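Local coordinates for hypothetical protein TM0894 (Thermotoga maritima, PDB 1ZTC), which probably hydrolyses RNA as a metal-dependent endoribonuclease of the metallo-beta-lactamase superfamily, binding a pair of nickel ions, at residues 148-160 and 167-179. Residues are numbered along the deposited sequence; the frame is centred on the assembly and turned at random.
Sequences HTPWHAREHLSFL and GRVLITGDITPNR. With NI (nickel (II) ion), chain F; NI (nickel (II) ion), chain E; PO4 (phosphate ion), chain G.
OD2 of Asp-174 bridges two nickel ions, 2.2 Å from the nickel of chain E and 2.4 Å from that of chain F, which His-152 also binds through NE2, so one carboxylate oxygen joins both halves of the dinuclear site of this metallo-beta-lactamase fold. His-81 and His-83 belong to the chain F site, Asp-85, His-86 and His-211 to the other, and water 2 is a second bridge. CB of Asp-174 sits over the centre of the His-152 ring, 3.4 Å from its centroid, a CH-pi contact. A second shell fixes the aspartate's backbone: Asp-174 N donates to His-156 NE2 at 2.9 Å, a bent bond (133° at the hydrogen) whose donor lies 25° out of the ring plane. The His-156 ring, swung away from its own backbone N (chi1 -170°), turns its edge to Gly-173 CA and Thr-172 O. Thr-172 O accepts a 2.6 Å hydrogen bond from Ser-158 OG. Farther along, strands 157-163 and 169-171 form an antiparallel hairpin, with Phe-159 and Ile-171 a hydrogen-bonded pair: Phe-159 N to Ile-171 O at 3.1 Å, Ile-171 N to Phe-159 O at 2.8 Å. Beside the site, Ile-175 meets the other segment through two branches: CD1 approaches Ser-158 OG, while CG2 lies 3.4 Å from Thr-149 O.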
loop_
_atom_site.group_PDB
_atom_site.type_symbol
_atom_site.label_atom_id
_atom_site.label_comp_id
_atom_site.label_asym_id
_atom_site.label_seq_id
_atom_site.Cartn_x
_atom_site.Cartn_y
_atom_site.Cartn_z
ATOM N N HIS A 148 -31.405 0.197 7.601
ATOM C CA HIS A 148 -30.888 1.551 7.288
ATOM C C HIS A 148 -30.034 2.018 8.450
ATOM O O HIS A 148 -30.526 2.182 9.566
ATOM C CB HIS A 148 -32.022 2.551 7.059
ATOM C CG HIS A 148 -31.568 3.853 6.448
ATOM N ND1 HIS A 148 -32.328 5.003 6.490
ATOM C CD2 HIS A 148 -30.453 4.170 5.746
ATOM C CE1 HIS A 148 -31.702 5.971 5.844
ATOM N NE2 HIS A 148 -30.553 5.496 5.391
ATOM N N THR A 149 -28.753 2.217 8.187
ATOM C CA THR A 149 -27.796 2.524 9.225
ATOM C C THR A 149 -26.989 3.758 8.809
ATOM O O THR A 149 -25.800 3.645 8.507
ATOM C CB THR A 149 -26.886 1.313 9.497
ATOM O OG1 THR A 149 -26.321 0.837 8.266
ATOM C CG2 THR A 149 -27.669 0.158 10.116
ATOM N N PRO A 150 -27.633 4.925 8.795
ATOM C CA PRO A 150 -27.021 6.133 8.196
ATOM C C PRO A 150 -25.988 6.854 9.089
ATOM O O PRO A 150 -26.062 8.036 9.285
ATOM C CB PRO A 150 -28.241 7.026 7.906
ATOM C CG PRO A 150 -29.222 6.643 8.993
ATOM C CD PRO A 150 -29.004 5.182 9.282
ATOM N N TRP A 151 -25.038 6.123 9.643
ATOM C CA TRP A 151 -24.038 6.702 10.558
ATOM C C TRP A 151 -22.691 6.563 9.882
ATOM O O TRP A 151 -21.732 5.951 10.400
ATOM C CB TRP A 151 -24.100 5.998 11.912
ATOM C CG TRP A 151 -25.542 5.884 12.348
ATOM C CD1 TRP A 151 -26.417 6.917 12.536
ATOM C CD2 TRP A 151 -26.282 4.681 12.570
ATOM N NE1 TRP A 151 -27.640 6.427 12.884
ATOM C CE2 TRP A 151 -27.589 5.059 12.912
ATOM C CE3 TRP A 151 -25.956 3.321 12.531
ATOM C CZ2 TRP A 151 -28.580 4.133 13.213
ATOM C CZ3 TRP A 151 -26.938 2.390 12.829
ATOM C CH2 TRP A 151 -28.239 2.800 13.152
ATOM N N HIS A 152 -22.645 7.126 8.689
ATOM C CA HIS A 152 -21.459 7.116 7.842
ATOM C C HIS A 152 -21.794 7.823 6.519
ATOM O O HIS A 152 -21.056 8.685 6.032
ATOM C CB HIS A 152 -20.973 5.675 7.568
ATOM C CG HIS A 152 -19.813 5.628 6.634
ATOM N ND1 HIS A 152 -18.553 6.038 7.009
ATOM C CD2 HIS A 152 -19.734 5.299 5.321
ATOM C CE1 HIS A 152 -17.735 5.928 5.975
ATOM N NE2 HIS A 152 -18.433 5.492 4.940
ATOM N N ALA A 153 -22.942 7.449 5.950
ATOM C CA ALA A 153 -23.478 8.109 4.746
ATOM C C ALA A 153 -24.988 7.958 4.794
ATOM O O ALA A 153 -25.493 6.990 5.393
ATOM C CB ALA A 153 -22.896 7.464 3.497
ATOM N N ARG A 154 -25.717 8.911 4.220
ATOM C CA ARG A 154 -27.176 8.924 4.341
ATOM C C ARG A 154 -27.823 7.655 3.778
ATOM O O ARG A 154 -28.890 7.239 4.228
ATOM C CB ARG A 154 -27.773 10.140 3.630
ATOM C CG ARG A 154 -27.662 10.079 2.077
ATOM C CD ARG A 154 -27.998 11.397 1.391
ATOM N NE ARG A 154 -26.919 12.372 1.546
ATOM C CZ ARG A 154 -26.945 13.610 1.070
ATOM N NH1 ARG A 154 -28.009 14.059 0.412
ATOM N NH2 ARG A 154 -25.898 14.409 1.267
ATOM N N GLU A 155 -27.188 7.044 2.782
ATOM C CA GLU A 155 -27.762 5.857 2.116
ATOM C C GLU A 155 -27.282 4.526 2.699
ATOM O O GLU A 155 -27.548 3.451 2.148
ATOM C CB GLU A 155 -27.467 5.905 0.617
ATOM C CG GLU A 155 -26.067 5.462 0.157
ATOM C CD GLU A 155 -24.986 6.528 0.328
ATOM O OE1 GLU A 155 -25.270 7.628 0.882
ATOM O OE2 GLU A 155 -23.855 6.265 -0.138
ATOM N N HIS A 156 -26.576 4.593 3.821
ATOM C CA HIS A 156 -25.851 3.452 4.305
ATOM C C HIS A 156 -26.775 2.359 4.853
ATOM O O HIS A 156 -27.700 2.615 5.652
ATOM C CB HIS A 156 -24.809 3.863 5.355
ATOM C CG HIS A 156 -23.869 2.749 5.708
ATOM N ND1 HIS A 156 -24.210 1.738 6.590
ATOM C CD2 HIS A 156 -22.623 2.453 5.250
ATOM C CE1 HIS A 156 -23.204 0.879 6.665
ATOM N NE2 HIS A 156 -22.232 1.290 5.858
ATOM N N LEU A 157 -26.467 1.132 4.455
ATOM C CA LEU A 157 -27.200 -0.063 4.852
ATOM C C LEU A 157 -26.282 -1.097 5.465
ATOM O O LEU A 157 -25.110 -1.233 5.065
ATOM C CB LEU A 157 -27.843 -0.722 3.628
ATOM C CG LEU A 157 -28.872 0.079 2.827
ATOM C CD1 LEU A 157 -29.203 -0.696 1.556
ATOM C CD2 LEU A 157 -30.120 0.397 3.620
ATOM N N SER A 158 -26.847 -1.851 6.415
ATOM C CA SER A 158 -26.232 -3.056 6.951
ATOM C C SER A 158 -27.183 -4.230 6.647
ATOM O O SER A 158 -28.407 -4.047 6.507
ATOM C CB SER A 158 -25.932 -2.916 8.458
ATOM O OG SER A 158 -25.140 -1.757 8.742
ATOM N N PHE A 159 -26.604 -5.420 6.521
ATOM C CA PHE A 159 -27.342 -6.616 6.135
ATOM C C PHE A 159 -27.108 -7.777 7.116
ATOM O O PHE A 159 -25.973 -8.147 7.405
ATOM C CB PHE A 159 -26.931 -7.083 4.749
ATOM C CG PHE A 159 -27.064 -6.050 3.690
ATOM C CD1 PHE A 159 -28.306 -5.773 3.121
ATOM C CD2 PHE A 159 -25.955 -5.331 3.264
ATOM C CE1 PHE A 159 -28.443 -4.801 2.136
ATOM C CE2 PHE A 159 -26.080 -4.362 2.288
ATOM C CZ PHE A 159 -27.324 -4.086 1.714
ATOM N N LEU A 160 -28.201 -8.344 7.605
ATOM C CA LEU A 160 -28.156 -9.492 8.486
ATOM C C LEU A 160 -28.553 -10.723 7.692
ATOM O O LEU A 160 -29.643 -10.763 7.084
ATOM C CB LEU A 160 -29.114 -9.271 9.659
ATOM C CG LEU A 160 -29.121 -10.331 10.774
ATOM C CD1 LEU A 160 -27.808 -10.300 11.577
ATOM C CD2 LEU A 160 -30.297 -10.089 11.692
ATOM N N GLY A 167 -23.824 -19.391 10.254
ATOM C CA GLY A 167 -24.842 -18.934 11.164
ATOM C C GLY A 167 -25.354 -17.543 10.779
ATOM O O GLY A 167 -25.478 -17.224 9.608
ATOM N N ARG A 168 -25.659 -16.748 11.798
ATOM C CA ARG A 168 -26.248 -15.426 11.650
ATOM C C ARG A 168 -25.103 -14.429 11.540
ATOM O O ARG A 168 -24.294 -14.295 12.453
ATOM C CB ARG A 168 -27.218 -15.086 12.805
ATOM C CG ARG A 168 -27.697 -13.647 12.746
ATOM C CD ARG A 168 -28.928 -13.351 13.580
ATOM N NE ARG A 168 -30.118 -13.923 12.971
ATOM C CZ ARG A 168 -31.363 -13.607 13.292
ATOM N NH1 ARG A 168 -32.366 -14.201 12.657
ATOM N NH2 ARG A 168 -31.620 -12.730 14.247
ATOM N N VAL A 169 -25.034 -13.774 10.389
ATOM C CA VAL A 169 -23.883 -12.933 10.018
ATOM C C VAL A 169 -24.352 -11.514 9.782
ATOM O O VAL A 169 -25.315 -11.284 9.051
ATOM C CB VAL A 169 -23.180 -13.470 8.737
ATOM C CG1 VAL A 169 -21.977 -12.627 8.373
ATOM C CG2 VAL A 169 -22.757 -14.922 8.923
ATOM N N LEU A 170 -23.662 -10.564 10.404
ATOM C CA LEU A 170 -23.927 -9.146 10.165
ATOM C C LEU A 170 -22.836 -8.538 9.280
ATOM O O LEU A 170 -21.660 -8.478 9.677
ATOM C CB LEU A 170 -24.010 -8.361 11.476
ATOM C CG LEU A 170 -24.348 -6.858 11.342
ATOM C CD1 LEU A 170 -25.670 -6.646 10.654
ATOM C CD2 LEU A 170 -24.339 -6.163 12.662
ATOM N N ILE A 171 -23.246 -8.110 8.087
ATOM C CA ILE A 171 -22.415 -7.301 7.197
ATOM C C ILE A 171 -22.603 -5.835 7.646
ATOM O O ILE A 171 -23.633 -5.224 7.424
ATOM C CB ILE A 171 -22.848 -7.438 5.732
ATOM C CG1 ILE A 171 -23.025 -8.912 5.314
ATOM C CG2 ILE A 171 -21.855 -6.660 4.804
ATOM C CD1 ILE A 171 -21.848 -9.778 5.560
ATOM N N THR A 172 -21.622 -5.309 8.367
ATOM C CA THR A 172 -21.814 -4.032 9.069
ATOM C C THR A 172 -21.803 -2.850 8.147
ATOM O O THR A 172 -22.579 -1.890 8.344
ATOM C CB THR A 172 -20.734 -3.806 10.149
ATOM O OG1 THR A 172 -19.435 -3.677 9.552
ATOM C CG2 THR A 172 -20.728 -4.948 11.136
ATOM N N GLY A 173 -20.936 -2.936 7.128
ATOM C CA GLY A 173 -20.578 -1.777 6.350
ATOM C C GLY A 173 -19.732 -0.843 7.201
ATOM O O GLY A 173 -19.192 -1.224 8.267
ATOM N N ASP A 174 -19.612 0.384 6.713
ATOM C CA ASP A 174 -18.652 1.337 7.237
ATOM C C ASP A 174 -19.051 2.045 8.511
ATOM O O ASP A 174 -18.333 2.928 8.961
ATOM C CB ASP A 174 -18.337 2.355 6.163
ATOM C CG ASP A 174 -17.167 1.931 5.292
ATOM O OD1 ASP A 174 -16.415 1.018 5.631
ATOM O OD2 ASP A 174 -16.957 2.565 4.283
ATOM N N ILE A 175 -20.182 1.670 9.103
ATOM C CA ILE A 175 -20.473 2.147 10.443
ATOM C C ILE A 175 -19.448 1.577 11.454
ATOM O O ILE A 175 -19.242 2.168 12.499
ATOM C CB ILE A 175 -21.916 1.811 10.883
ATOM C CG1 ILE A 175 -22.130 0.301 10.888
ATOM C CG2 ILE A 175 -22.916 2.529 9.970
ATOM C CD1 ILE A 175 -23.474 -0.126 11.434
ATOM N N THR A 176 -18.871 0.407 11.155
ATOM C CA THR A 176 -17.770 -0.168 11.925
ATOM C C THR A 176 -16.760 -0.722 10.900
ATOM O O THR A 176 -16.853 -1.862 10.470
ATOM C CB THR A 176 -18.206 -1.344 12.820
ATOM O OG1 THR A 176 -18.947 -2.283 12.031
ATOM C CG2 THR A 176 -19.022 -0.886 14.005
ATOM N N PRO A 177 -15.827 0.110 10.470
ATOM C CA PRO A 177 -14.967 -0.293 9.343
ATOM C C PRO A 177 -14.022 -1.455 9.632
ATOM O O PRO A 177 -13.678 -2.219 8.713
ATOM C CB PRO A 177 -14.217 0.996 8.984
ATOM C CG PRO A 177 -14.389 1.884 10.094
ATOM C CD PRO A 177 -15.621 1.507 10.863
ATOM N N ASN A 178 -13.644 -1.604 10.902
ATOM C CA ASN A 178 -12.701 -2.608 11.295
ATOM C C ASN A 178 -12.896 -3.016 12.752
ATOM O O ASN A 178 -13.761 -2.503 13.437
ATOM C CB ASN A 178 -11.269 -2.117 11.033
ATOM C CG ASN A 178 -10.971 -0.799 11.719
ATOM O OD1 ASN A 178 -11.405 -0.560 12.833
ATOM N ND2 ASN A 178 -10.252 0.071 11.034
ATOM N N ARG A 179 -12.102 -3.968 13.199
ATOM C CA ARG A 179 -12.213 -4.507 14.564
ATOM C C ARG A 179 -12.025 -3.453 15.638
ATOM O O ARG A 179 -12.738 -3.436 16.645
ATOM C CB ARG A 179 -11.166 -5.609 14.767
ATOM C CG ARG A 179 -11.407 -6.830 13.872
ATOM C CD ARG A 179 -10.173 -7.751 13.794
ATOM N NE ARG A 179 -10.540 -8.994 13.123
ATOM C CZ ARG A 179 -9.866 -10.136 13.252
ATOM N NH1 ARG A 179 -8.780 -10.179 14.004
ATOM N NH2 ARG A 179 -10.277 -11.245 12.634
HETATM NI NI NI F . -17.548 4.491 3.083
HETATM NI NI NI E . -15.321 1.715 3.103
HETATM P P PO4 G . -23.706 12.206 3.632
HETATM O O1 PO4 G . -24.529 13.459 3.630
HETATM O O2 PO4 G . -22.533 12.363 2.725
HETATM O O3 PO4 G . -24.490 11.075 3.025
HETATM O O4 PO4 G . -23.319 11.899 5.056
HETATM O O HOH W 1 -13.691 3.708 3.367
HETATM O O HOH W 2 -15.967 3.724 1.778
HETATM O O HOH W 3 -15.411 5.420 3.771
#